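Local coordinates for protein methylocystis parvus OBBP MbnE (Methylocystis parvus OBBP, PDB 5ICQ) that probably binds methanobactin in the periplasm as a family 5 extracellular solute-binding protein, serving the transport of this compound, at residues A[36-40]-A[108-112]; A[135-139]-A[221-225]; A[144-149]-A[175-181]; A[150-155]-A[208-213]. All coordinates share one frame; numbering follows the deposited sequence.

Contact 1 (A[36-40]-A[108-112]); sequences HGLAM and FTLYP
F108 holds CG anti to the backbone N (chi1 -163°), which turns its ring beside M40 CB, 3.7 Å from F108 CD2. M40 also has CG anti to its N and then bends at chi2 (56°), carrying CG and SD past the ring; SD ends 5.5 Å from the F108 ring centroid, an oblique Met-aromatic contact. Behind this pair the two backbones run antiparallel. L38 and L110 form a hydrogen-bonded pair, with L38 N 2.9 Å from L110 O and L110 N 2.7 Å from L38 O, and M40 N adds a third bond to F108 O at 2.8 Å. The next pair, A39 and T109, is non-hydrogen-bonded, with CA atoms only 4.0 Å apart; a small residue fits such a close approach, and A39 CB lies 3.4 Å from T109 OG1. That hydroxyl stands beside its own backbone N and is hydrogen-bonded to E106. A valine in place of T109 would probably leave E106 OE1 without the hydroxyl that bonds it. At G37, a side chain would be crowded, since a CB would sit 3.3 Å from Y111 CE1. L38 and L110 project from the face opposite A39 and T109, toward helix 193-198, where L38 meets L195 and L110 meets A198; across its other edge, strand 109-120 pairs with strand 100-103, making 38-39 a short edge addition to the antiparallel sheet.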
loop_
_atom_site.group_PDB
_atom_site.type_symbol
_atom_site.label_atom_id
_atom_site.label_comp_id
_atom_site.label_asym_id
_atom_site.label_seq_id
_atom_site.Cartn_x
_atom_site.Cartn_y
_atom_site.Cartn_z
ATOM N N HIS A 36 -8.741 -24.315 7.672
ATOM C CA HIS A 36 -9.632 -23.230 8.069
ATOM C C HIS A 36 -8.893 -21.904 8.185
ATOM O O HIS A 36 -9.391 -20.964 8.811
ATOM C CB HIS A 36 -10.340 -23.565 9.377
ATOM C CG HIS A 36 -11.347 -24.658 9.236
ATOM N ND1 HIS A 36 -11.008 -25.993 9.292
ATOM C CD2 HIS A 36 -12.681 -24.617 9.008
ATOM C CE1 HIS A 36 -12.094 -26.726 9.123
ATOM N NE2 HIS A 36 -13.122 -25.917 8.950
ATOM N N GLY A 37 -7.713 -21.820 7.597
ATOM C CA GLY A 37 -6.909 -20.620 7.599
ATOM C C GLY A 37 -5.837 -20.770 6.546
ATOM O O GLY A 37 -5.390 -21.887 6.259
ATOM N N LEU A 38 -5.424 -19.660 5.953
ATOM C CA LEU A 38 -4.413 -19.679 4.905
ATOM C C LEU A 38 -3.513 -18.471 5.117
ATOM O O LEU A 38 -3.958 -17.334 4.923
ATOM C CB LEU A 38 -5.063 -19.638 3.523
ATOM C CG LEU A 38 -4.104 -19.599 2.337
ATOM C CD1 LEU A 38 -3.177 -20.788 2.383
ATOM C CD2 LEU A 38 -4.890 -19.572 1.031
ATOM N N ALA A 39 -2.266 -18.712 5.530
ATOM C CA ALA A 39 -1.263 -17.658 5.636
ATOM C C ALA A 39 -0.375 -17.684 4.401
ATOM O O ALA A 39 -0.047 -18.758 3.889
ATOM C CB ALA A 39 -0.396 -17.831 6.888
ATOM N N MET A 40 0.026 -16.495 3.931
ATOM C CA MET A 40 0.918 -16.444 2.776
ATOM C C MET A 40 2.212 -17.197 3.061
ATOM O O MET A 40 2.690 -17.970 2.217
ATOM C CB MET A 40 1.221 -14.992 2.387
ATOM C CG MET A 40 2.167 -14.871 1.186
ATOM S SD MET A 40 1.524 -15.761 -0.272
ATOM C CE MET A 40 3.029 -16.025 -1.215
ATOM N N PHE A 108 -0.249 -11.417 6.168
ATOM C CA PHE A 108 -1.137 -11.836 5.088
ATOM C C PHE A 108 -1.735 -13.202 5.414
ATOM O O PHE A 108 -1.213 -14.233 4.970
ATOM C CB PHE A 108 -0.363 -11.878 3.759
ATOM C CG PHE A 108 -1.241 -11.897 2.514
ATOM C CD1 PHE A 108 -2.627 -11.868 2.602
ATOM C CD2 PHE A 108 -0.659 -11.954 1.251
ATOM C CE1 PHE A 108 -3.420 -11.885 1.446
ATOM C CE2 PHE A 108 -1.440 -11.982 0.099
ATOM C CZ PHE A 108 -2.824 -11.946 0.196
ATOM N N THR A 109 -2.821 -13.227 6.194
ATOM C CA THR A 109 -3.494 -14.473 6.556
ATOM C C THR A 109 -4.991 -14.306 6.360
ATOM O O THR A 109 -5.554 -13.255 6.694
ATOM C CB THR A 109 -3.215 -14.903 8.010
ATOM O OG1 THR A 109 -1.805 -15.049 8.219
ATOM C CG2 THR A 109 -3.882 -16.252 8.319
ATOM N N LEU A 110 -5.626 -15.340 5.805
ATOM C CA LEU A 110 -7.045 -15.327 5.474
ATOM C C LEU A 110 -7.793 -16.367 6.297
ATOM O O LEU A 110 -7.261 -17.439 6.580
ATOM C CB LEU A 110 -7.259 -15.626 3.990
ATOM C CG LEU A 110 -6.459 -14.724 3.055
ATOM C CD1 LEU A 110 -6.667 -15.177 1.615
ATOM C CD2 LEU A 110 -6.901 -13.269 3.232
ATOM N N TYR A 111 -9.044 -16.062 6.642
ATOM C CA TYR A 111 -9.888 -16.921 7.457
ATOM C C TYR A 111 -11.257 -17.063 6.803
ATOM O O TYR A 111 -11.591 -16.298 5.897
ATOM C CB TYR A 111 -10.006 -16.351 8.878
ATOM C CG TYR A 111 -8.677 -16.452 9.610
ATOM C CD1 TYR A 111 -8.267 -17.654 10.183
ATOM C CD2 TYR A 111 -7.819 -15.350 9.700
ATOM C CE1 TYR A 111 -7.032 -17.758 10.845
ATOM C CE2 TYR A 111 -6.588 -15.438 10.368
ATOM C CZ TYR A 111 -6.201 -16.654 10.926
ATOM O OH TYR A 111 -4.972 -16.770 11.577
ATOM N N PRO A 112 -12.039 -18.083 7.182
ATOM C CA PRO A 112 -13.268 -18.380 6.427
ATOM C C PRO A 112 -14.249 -17.214 6.384
ATOM O O PRO A 112 -14.437 -16.477 7.359
ATOM C CB PRO A 112 -13.869 -19.580 7.172
ATOM C CG PRO A 112 -12.635 -20.300 7.753
ATOM C CD PRO A 112 -11.718 -19.150 8.151
#

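Contact 2 (A[135-139]-A[221-225]); sequences AHFSD and PLGSG
F137 and S138 grip G223 at the tight heart of this contact. S138 N gives a hydrogen bond to G223 O over 2.9 Å, reaching it in the carbonyl plane, and the carbonyl also lies at the edge of the F137 ring. S224 CB comes within 3.5 Å of H136 O; the serine is small enough to let the backbones approach, and its hydroxyl turns to Q97. L222 finds its apolar partner in F137 CB, 3.8 Å from CD2. Its chi1 (-176°) sends CG toward 135-139 and chi2 (72°) spreads the methyls, CD1 to S138 OG at a tight 3.1 Å and CD2 to D139 OD2 at 3.3 Å, van der Waals contacts and not polar bonds. Where S138 OG and G223 N do not meet directly, a water bridges them, 2.7 Å from the hydroxyl and accepting from the amide. The looser side belongs to exposed D139 and partly exposed H136. The D139 side chain crosses L222 at about a right angle; its OD2 is bonded to H206 and OD1 to K141 N, which would hold the carboxylate in place. H136 points away from 221-225, its ND1 bonding F137 O at 2.8 Å. This loop-to-loop contact joins the connection between strand 126-131 and helix 145-158 to the loop leading into strand 227-233, within the family 5 solute-binding fold.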
loop_
_atom_site.group_PDB
_atom_site.type_symbol
_atom_site.label_atom_id
_atom_site.label_comp_id
_atom_site.label_asym_id
_atom_site.label_seq_id
_atom_site.Cartn_x
_atom_site.Cartn_y
_atom_site.Cartn_z
ATOM N N ALA A 135 -24.513 -19.039 3.230
ATOM C CA ALA A 135 -24.237 -17.761 2.581
ATOM C C ALA A 135 -25.320 -17.402 1.569
ATOM O O ALA A 135 -25.731 -18.239 0.760
ATOM C CB ALA A 135 -22.876 -17.811 1.879
ATOM N N HIS A 136 -25.761 -16.141 1.594
ATOM C CA HIS A 136 -26.723 -15.666 0.602
ATOM C C HIS A 136 -26.513 -14.186 0.334
ATOM O O HIS A 136 -25.976 -13.456 1.170
ATOM C CB HIS A 136 -28.183 -15.924 1.024
ATOM C CG HIS A 136 -28.573 -15.333 2.343
ATOM N ND1 HIS A 136 -28.852 -13.991 2.513
ATOM C CD2 HIS A 136 -28.792 -15.917 3.547
ATOM C CE1 HIS A 136 -29.195 -13.772 3.772
ATOM N NE2 HIS A 136 -29.165 -14.924 4.419
ATOM N N PHE A 137 -26.925 -13.754 -0.858
ATOM C CA PHE A 137 -26.895 -12.333 -1.162
ATOM C C PHE A 137 -27.999 -11.633 -0.377
ATOM O O PHE A 137 -28.841 -12.270 0.267
ATOM C CB PHE A 137 -27.038 -12.097 -2.672
ATOM C CG PHE A 137 -25.918 -12.695 -3.483
ATOM C CD1 PHE A 137 -26.081 -13.909 -4.144
ATOM C CD2 PHE A 137 -24.689 -12.055 -3.559
ATOM C CE1 PHE A 137 -25.043 -14.456 -4.888
ATOM C CE2 PHE A 137 -23.646 -12.603 -4.292
ATOM C CZ PHE A 137 -23.815 -13.799 -4.944
ATOM N N SER A 138 -27.991 -10.302 -0.424
ATOM C CA SER A 138 -28.895 -9.554 0.436
ATOM C C SER A 138 -30.345 -9.620 -0.023
ATOM O O SER A 138 -31.222 -9.164 0.719
ATOM C CB SER A 138 -28.435 -8.098 0.553
ATOM O OG SER A 138 -28.648 -7.394 -0.649
ATOM N N ASP A 139 -30.623 -10.168 -1.206
ATOM C CA ASP A 139 -31.992 -10.457 -1.602
ATOM C C ASP A 139 -32.440 -11.843 -1.160
ATOM O O ASP A 139 -33.568 -12.237 -1.456
ATOM C CB ASP A 139 -32.174 -10.304 -3.119
ATOM C CG ASP A 139 -31.227 -11.179 -3.935
ATOM O OD1 ASP A 139 -30.490 -12.015 -3.363
ATOM O OD2 ASP A 139 -31.220 -11.018 -5.176
ATOM N N PRO A 221 -25.898 -1.654 -6.190
ATOM C CA PRO A 221 -25.420 -3.000 -6.511
ATOM C C PRO A 221 -25.796 -4.013 -5.444
ATOM O O PRO A 221 -25.899 -3.700 -4.256
ATOM C CB PRO A 221 -23.902 -2.816 -6.566
ATOM C CG PRO A 221 -23.657 -1.764 -5.502
ATOM C CD PRO A 221 -24.836 -0.816 -5.602
ATOM N N LEU A 222 -25.974 -5.255 -5.887
ATOM C CA LEU A 222 -26.302 -6.350 -4.986
ATOM C C LEU A 222 -25.030 -7.027 -4.494
ATOM O O LEU A 222 -24.195 -7.466 -5.299
ATOM C CB LEU A 222 -27.200 -7.376 -5.684
ATOM C CG LEU A 222 -27.640 -8.487 -4.717
ATOM C CD1 LEU A 222 -28.657 -7.933 -3.742
ATOM C CD2 LEU A 222 -28.201 -9.707 -5.440
ATOM N N GLY A 223 -24.893 -7.127 -3.175
ATOM C CA GLY A 223 -23.818 -7.905 -2.590
ATOM C C GLY A 223 -24.325 -8.856 -1.525
ATOM O O GLY A 223 -25.532 -9.110 -1.442
ATOM N N SER A 224 -23.415 -9.409 -0.719
ATOM C CA SER A 224 -23.777 -10.336 0.346
ATOM C C SER A 224 -23.338 -9.852 1.720
ATOM O O SER A 224 -23.464 -10.604 2.685
ATOM C CB SER A 224 -23.180 -11.723 0.087
ATOM O OG SER A 224 -21.758 -11.658 0.051
ATOM N N GLY A 225 -22.836 -8.620 1.833
ATOM C CA GLY A 225 -22.228 -8.155 3.059
ATOM C C GLY A 225 -23.227 -7.593 4.056
ATOM O O GLY A 225 -24.460 -7.603 3.861
HETATM O O HOH W 1 -26.477 -5.789 -1.028
#

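Contact 3 (A[144-149]-A[175-181]); sequences TAEDVL and APDPHRV
T144 stands just before the helix, as its N-cap, and already touches the turn opposite, its CA lying 3.7 Å from P178 O. Its OG1 takes a weak bond from E146 N, and its own N gives a firmer one to D147 OD2 at 3.0 Å, on that oxygen's anti lone pair, which completes a capping box. A145 follows with the one hydrogen bond across the contact, its N reaching P178 O over 2.8 Å at an N-H...O angle of 161°, so an amide of the first helical turn is satisfied from outside the helix. Its methyl is small enough for the helix to settle against the turn, with CB 3.5 Å from R180 O, and A175 CB is a further apolar neighbour. E146 and D147 face elsewhere, toward K205, through a salt bridge and a backbone amide respectively. V148 returns to the contact and lays its CB 3.7 Å from V181 CG2. L149 then straddles two partners, CD1 near A175 CB and CD2 3.9 Å from V181 CG1. V181 splits its branches in turn: CG1, anti to the backbone N (chi1 -179°), faces L149 and V148 CG1, while CG2 goes to A145 and V148. A glycine in place of V181 would probably open a gap beside A145 and V148 and leave L149 CD2 without its V181 partner. Across the way, a type I turn from D177 to R180 carries an Asx turn, H179 N bonding D177 OD1 at 2.9 Å. The start of helix 145-158 thus packs on the hairpin of strands 172-175 and 180-184, while V181 pairs with F129 of strand 126-131 in the same antiparallel sheet.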
loop_
_atom_site.group_PDB
_atom_site.type_symbol
_atom_site.label_atom_id
_atom_site.label_comp_id
_atom_site.label_asym_id
_atom_site.label_seq_id
_atom_site.Cartn_x
_atom_site.Cartn_y
_atom_site.Cartn_z
ATOM N N THR A 144 -23.779 -19.791 -4.677
ATOM C CA THR A 144 -23.347 -21.124 -5.104
ATOM C C THR A 144 -22.053 -21.021 -5.904
ATOM O O THR A 144 -21.584 -19.929 -6.241
ATOM C CB THR A 144 -24.416 -21.841 -5.940
ATOM O OG1 THR A 144 -24.574 -21.168 -7.194
ATOM C CG2 THR A 144 -25.757 -21.864 -5.198
ATOM N N ALA A 145 -21.482 -22.189 -6.225
ATOM C CA ALA A 145 -20.264 -22.218 -7.032
ATOM C C ALA A 145 -20.460 -21.505 -8.365
ATOM O O ALA A 145 -19.510 -20.920 -8.904
ATOM C CB ALA A 145 -19.821 -23.664 -7.261
ATOM N N GLU A 146 -21.684 -21.531 -8.901
ATOM C CA GLU A 146 -21.983 -20.819 -10.140
ATOM C C GLU A 146 -21.678 -19.326 -10.021
ATOM O O GLU A 146 -21.183 -18.716 -10.976
ATOM C CB GLU A 146 -23.450 -21.058 -10.524
ATOM C CG GLU A 146 -23.924 -20.378 -11.812
ATOM C CD GLU A 146 -25.425 -20.575 -12.086
ATOM O OE1 GLU A 146 -26.220 -20.638 -11.118
ATOM O OE2 GLU A 146 -25.809 -20.666 -13.276
ATOM N N ASP A 147 -21.954 -18.715 -8.856
ATOM C CA ASP A 147 -21.627 -17.298 -8.673
ATOM C C ASP A 147 -20.124 -17.069 -8.626
ATOM O O ASP A 147 -19.632 -16.055 -9.134
ATOM C CB ASP A 147 -22.264 -16.744 -7.394
ATOM C CG ASP A 147 -23.774 -16.793 -7.430
ATOM O OD1 ASP A 147 -24.353 -16.082 -8.277
ATOM O OD2 ASP A 147 -24.373 -17.536 -6.617
ATOM N N VAL A 148 -19.379 -17.980 -7.993
ATOM C CA VAL A 148 -17.929 -17.818 -7.907
ATOM C C VAL A 148 -17.294 -17.932 -9.287
ATOM O O VAL A 148 -16.400 -17.153 -9.636
ATOM C CB VAL A 148 -17.330 -18.841 -6.927
ATOM C CG1 VAL A 148 -15.799 -18.688 -6.860
ATOM C CG2 VAL A 148 -17.950 -18.682 -5.544
ATOM N N LEU A 149 -17.735 -18.913 -10.088
ATOM C CA LEU A 149 -17.175 -19.075 -11.431
ATOM C C LEU A 149 -17.585 -17.926 -12.345
ATOM O O LEU A 149 -16.799 -17.489 -13.194
ATOM C CB LEU A 149 -17.615 -20.413 -12.027
ATOM C CG LEU A 149 -17.048 -21.667 -11.353
ATOM C CD1 LEU A 149 -17.552 -22.927 -12.051
ATOM C CD2 LEU A 149 -15.525 -21.636 -11.340
ATOM N N ALA A 175 -16.636 -26.490 -10.897
ATOM C CA ALA A 175 -17.499 -26.707 -9.738
ATOM C C ALA A 175 -17.850 -28.187 -9.705
ATOM O O ALA A 175 -18.794 -28.618 -10.383
ATOM C CB ALA A 175 -18.756 -25.844 -9.820
ATOM N N PRO A 176 -17.113 -29.005 -8.952
ATOM C CA PRO A 176 -17.488 -30.427 -8.857
ATOM C C PRO A 176 -18.894 -30.630 -8.317
ATOM O O PRO A 176 -19.541 -31.630 -8.647
ATOM C CB PRO A 176 -16.419 -31.017 -7.923
ATOM C CG PRO A 176 -15.793 -29.846 -7.239
ATOM C CD PRO A 176 -15.888 -28.699 -8.196
ATOM N N ASP A 177 -19.383 -29.700 -7.508
ATOM C CA ASP A 177 -20.773 -29.664 -7.078
ATOM C C ASP A 177 -21.102 -28.220 -6.717
ATOM O O ASP A 177 -20.197 -27.371 -6.655
ATOM C CB ASP A 177 -21.016 -30.621 -5.895
ATOM C CG ASP A 177 -20.194 -30.263 -4.681
ATOM O OD1 ASP A 177 -20.569 -29.300 -3.973
ATOM O OD2 ASP A 177 -19.181 -30.951 -4.430
ATOM N N PRO A 178 -22.381 -27.891 -6.493
ATOM C CA PRO A 178 -22.745 -26.476 -6.272
ATOM C C PRO A 178 -22.099 -25.824 -5.052
ATOM O O PRO A 178 -22.203 -24.596 -4.915
ATOM C CB PRO A 178 -24.274 -26.527 -6.120
ATOM C CG PRO A 178 -24.677 -27.730 -6.892
ATOM C CD PRO A 178 -23.588 -28.732 -6.643
ATOM N N HIS A 179 -21.436 -26.579 -4.172
ATOM C CA HIS A 179 -20.829 -26.003 -2.973
ATOM C C HIS A 179 -19.311 -26.111 -2.954
ATOM O O HIS A 179 -18.700 -25.923 -1.892
ATOM C CB HIS A 179 -21.417 -26.655 -1.722
ATOM C CG HIS A 179 -22.873 -26.367 -1.533
ATOM N ND1 HIS A 179 -23.852 -27.322 -1.711
ATOM C CD2 HIS A 179 -23.519 -25.222 -1.203
ATOM C CE1 HIS A 179 -25.036 -26.782 -1.488
ATOM N NE2 HIS A 179 -24.862 -25.509 -1.179
ATOM N N ARG A 180 -18.684 -26.419 -4.088
ATOM C CA ARG A 180 -17.235 -26.508 -4.178
ATOM C C ARG A 180 -16.760 -25.824 -5.451
ATOM O O ARG A 180 -17.366 -25.994 -6.511
ATOM C CB ARG A 180 -16.766 -27.971 -4.177
ATOM C CG ARG A 180 -16.752 -28.641 -2.816
ATOM C CD ARG A 180 -16.449 -30.130 -2.963
ATOM N NE ARG A 180 -16.208 -30.786 -1.682
ATOM C CZ ARG A 180 -17.161 -31.204 -0.852
ATOM N NH1 ARG A 180 -18.438 -31.033 -1.161
ATOM N NH2 ARG A 180 -16.837 -31.794 0.291
ATOM N N VAL A 181 -15.676 -25.056 -5.344
ATOM C CA VAL A 181 -14.998 -24.460 -6.491
ATOM C C VAL A 181 -13.556 -24.955 -6.482
ATOM O O VAL A 181 -12.815 -24.690 -5.526
ATOM C CB VAL A 181 -15.035 -22.924 -6.456
ATOM C CG1 VAL A 181 -14.324 -22.356 -7.686
ATOM C CG2 VAL A 181 -16.470 -22.426 -6.363
#

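Contact 4 (A[150-155]-A[208-213]); sequences FSFDLL and LDVERF
The F213 ring takes L154 over one face: CD2 stands 4.1 Å from the ring centroid and 27° off the normal, a CH-pi contact, and CG also sits above the ring centre. L155 approaches the same ring obliquely, its CD2 3.8 Å from F213 CZ. The F150 ring is used differently, for it is met at its edge, where V210 CG1 makes a tight approach of 3.4 Å to CE1 and L208 CD2 lies 4.0 Å from CZ, both near the ring plane. Each segment gives one ring, which packs against aliphatic side chains of the other. L154 is the centre of the group. With CG anti to the backbone N (chi1 172°), it reaches out from the helix between L208 and F213. Its CD2 is the methyl these two share, touching L208 CD2 at 3.8 Å as well as the ring, while CD1 lies 4.1 Å from F213 CG and 4.3 Å from V210 CB. The beta-branched V210 sets CG1 against the F150 ring edge. F150 and L154 stand one helical turn apart and so face the same way. No hydrogen bond crosses the contact; its hold is wholly apolar. The loop keeps its own shape through an Asx turn, E211 N bonding D209 OD1 at 3.0 Å, and a backbone bond from F213 N to V210 O. Around the contact, L155 also touches Q163 and Y167 of helix 161-168, and F152, on another side of helix 145-158, meets Y183 of strand 180-184. The 208-213 loop is thus laid on one flank of helix 145-158, with F213 O tied in turn to N81.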
loop_
_atom_site.group_PDB
_atom_site.type_symbol
_atom_site.label_atom_id
_atom_site.label_comp_id
_atom_site.label_asym_id
_atom_site.label_seq_id
_atom_site.Cartn_x
_atom_site.Cartn_y
_atom_site.Cartn_z
ATOM N N PHE A 150 -18.828 -17.454 -12.214
ATOM C CA PHE A 150 -19.263 -16.265 -12.943
ATOM C C PHE A 150 -18.379 -15.067 -12.617
ATOM O O PHE A 150 -17.978 -14.311 -13.514
ATOM C CB PHE A 150 -20.724 -15.973 -12.591
ATOM C CG PHE A 150 -21.170 -14.562 -12.884
ATOM C CD1 PHE A 150 -21.568 -14.203 -14.163
ATOM C CD2 PHE A 150 -21.229 -13.610 -11.876
ATOM C CE1 PHE A 150 -21.997 -12.915 -14.447
ATOM C CE2 PHE A 150 -21.649 -12.310 -12.151
ATOM C CZ PHE A 150 -22.044 -11.966 -13.448
ATOM N N SER A 151 -18.064 -14.882 -11.331
ATOM C CA SER A 151 -17.251 -13.741 -10.921
ATOM C C SER A 151 -15.820 -13.889 -11.412
ATOM O O SER A 151 -15.211 -12.916 -11.875
ATOM C CB SER A 151 -17.284 -13.602 -9.399
ATOM O OG SER A 151 -18.610 -13.397 -8.927
ATOM N N PHE A 152 -15.265 -15.095 -11.288
ATOM C CA PHE A 152 -13.922 -15.365 -11.793
ATOM C C PHE A 152 -13.826 -15.063 -13.283
ATOM O O PHE A 152 -12.913 -14.359 -13.724
ATOM C CB PHE A 152 -13.555 -16.822 -11.511
ATOM C CG PHE A 152 -12.262 -17.256 -12.142
ATOM C CD1 PHE A 152 -11.047 -16.918 -11.564
ATOM C CD2 PHE A 152 -12.261 -18.016 -13.305
ATOM C CE1 PHE A 152 -9.847 -17.322 -12.143
ATOM C CE2 PHE A 152 -11.061 -18.423 -13.888
ATOM C CZ PHE A 152 -9.858 -18.076 -13.302
ATOM N N ASP A 153 -14.765 -15.590 -14.074
ATOM C CA ASP A 153 -14.740 -15.353 -15.520
ATOM C C ASP A 153 -14.877 -13.872 -15.856
ATOM O O ASP A 153 -14.181 -13.363 -16.744
ATOM C CB ASP A 153 -15.853 -16.138 -16.204
ATOM C CG ASP A 153 -15.606 -17.625 -16.189
ATOM O OD1 ASP A 153 -14.422 -18.031 -16.177
ATOM O OD2 ASP A 153 -16.599 -18.385 -16.208
ATOM N N LEU A 154 -15.786 -13.173 -15.173
ATOM C CA LEU A 154 -16.016 -11.758 -15.455
ATOM C C LEU A 154 -14.789 -10.925 -15.114
ATOM O O LEU A 154 -14.379 -10.051 -15.886
ATOM C CB LEU A 154 -17.226 -11.254 -14.664
ATOM C CG LEU A 154 -17.511 -9.749 -14.696
ATOM C CD1 LEU A 154 -17.845 -9.296 -16.119
ATOM C CD2 LEU A 154 -18.645 -9.408 -13.741
ATOM N N LEU A 155 -14.197 -11.179 -13.950
ATOM C CA LEU A 155 -13.071 -10.367 -13.509
ATOM C C LEU A 155 -11.807 -10.701 -14.284
ATOM O O LEU A 155 -10.961 -9.822 -14.503
ATOM C CB LEU A 155 -12.861 -10.561 -12.008
ATOM C CG LEU A 155 -14.025 -9.993 -11.200
ATOM C CD1 LEU A 155 -14.000 -10.489 -9.747
ATOM C CD2 LEU A 155 -14.022 -8.471 -11.255
ATOM N N LEU A 208 -26.306 -9.270 -11.864
ATOM C CA LEU A 208 -25.283 -8.373 -12.397
ATOM C C LEU A 208 -25.345 -8.432 -13.915
ATOM O O LEU A 208 -25.208 -9.511 -14.499
ATOM C CB LEU A 208 -23.883 -8.753 -11.900
ATOM C CG LEU A 208 -22.712 -7.810 -12.218
ATOM C CD1 LEU A 208 -21.561 -8.030 -11.247
ATOM C CD2 LEU A 208 -22.197 -7.984 -13.642
ATOM N N ASP A 209 -25.542 -7.273 -14.543
ATOM C CA ASP A 209 -25.561 -7.153 -15.999
ATOM C C ASP A 209 -24.121 -7.068 -16.495
ATOM O O ASP A 209 -23.447 -6.059 -16.272
ATOM C CB ASP A 209 -26.359 -5.913 -16.398
ATOM C CG ASP A 209 -26.531 -5.767 -17.908
ATOM O OD1 ASP A 209 -25.740 -6.349 -18.679
ATOM O OD2 ASP A 209 -27.467 -5.047 -18.320
ATOM N N VAL A 210 -23.637 -8.117 -17.170
ATOM C CA VAL A 210 -22.216 -8.125 -17.503
ATOM C C VAL A 210 -21.891 -7.059 -18.546
ATOM O O VAL A 210 -20.770 -6.538 -18.575
ATOM C CB VAL A 210 -21.757 -9.525 -17.959
ATOM C CG1 VAL A 210 -22.220 -10.584 -16.969
ATOM C CG2 VAL A 210 -22.254 -9.837 -19.343
ATOM N N GLU A 211 -22.855 -6.695 -19.400
ATOM C CA GLU A 211 -22.569 -5.687 -20.421
ATOM C C GLU A 211 -22.412 -4.293 -19.818
ATOM O O GLU A 211 -21.706 -3.452 -20.389
ATOM C CB GLU A 211 -23.664 -5.700 -21.492
ATOM C CG GLU A 211 -23.382 -6.659 -22.649
ATOM C CD GLU A 211 -23.494 -8.114 -22.258
ATOM O OE1 GLU A 211 -24.380 -8.437 -21.437
ATOM O OE2 GLU A 211 -22.691 -8.930 -22.766
ATOM N N ARG A 212 -23.061 -4.025 -18.676
ATOM C CA ARG A 212 -22.925 -2.751 -17.972
ATOM C C ARG A 212 -21.668 -2.669 -17.114
ATOM O O ARG A 212 -21.359 -1.584 -16.607
ATOM C CB ARG A 212 -24.130 -2.497 -17.054
ATOM C CG ARG A 212 -25.401 -1.969 -17.690
ATOM C CD ARG A 212 -25.227 -0.608 -18.384
ATOM N NE ARG A 212 -24.980 0.551 -17.518
ATOM C CZ ARG A 212 -25.861 1.067 -16.655
ATOM N NH1 ARG A 212 -27.060 0.516 -16.501
ATOM N NH2 ARG A 212 -25.540 2.137 -15.931
ATOM N N PHE A 213 -20.939 -3.778 -16.947
ATOM C CA PHE A 213 -19.851 -3.828 -15.968
ATOM C C PHE A 213 -18.806 -2.744 -16.214
ATOM O O PHE A 213 -18.260 -2.170 -15.264
ATOM C CB PHE A 213 -19.200 -5.215 -15.990
ATOM C CG PHE A 213 -18.154 -5.414 -14.924
ATOM C CD1 PHE A 213 -18.523 -5.719 -13.625
ATOM C CD2 PHE A 213 -16.803 -5.314 -15.229
ATOM C CE1 PHE A 213 -17.559 -5.913 -12.639
ATOM C CE2 PHE A 213 -15.838 -5.511 -14.256
ATOM C CZ PHE A 213 -16.216 -5.809 -12.961
#

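Overall arrangement
Contacts 3 and 4 share helix 145-158, the first using its N-terminal part and the second the turns that follow, with centres 16 Å apart. In chain order they cross, and both are nested within the loop closed by contact 2. Contact 2 joins contact 3 directly, F137 CE1 packing 3.6 Å from D147 OD2, whereas it stays about 7 Å from contact 4 at the nearest atoms. Contact 1 closes before the others open and touches none of them, but shares its antiparallel sheet with contact 3, centres 20 Å apart. Together they join sheet, helix and loops in one region of the protein; nothing in their geometry identifies a methanobactin-binding pocket.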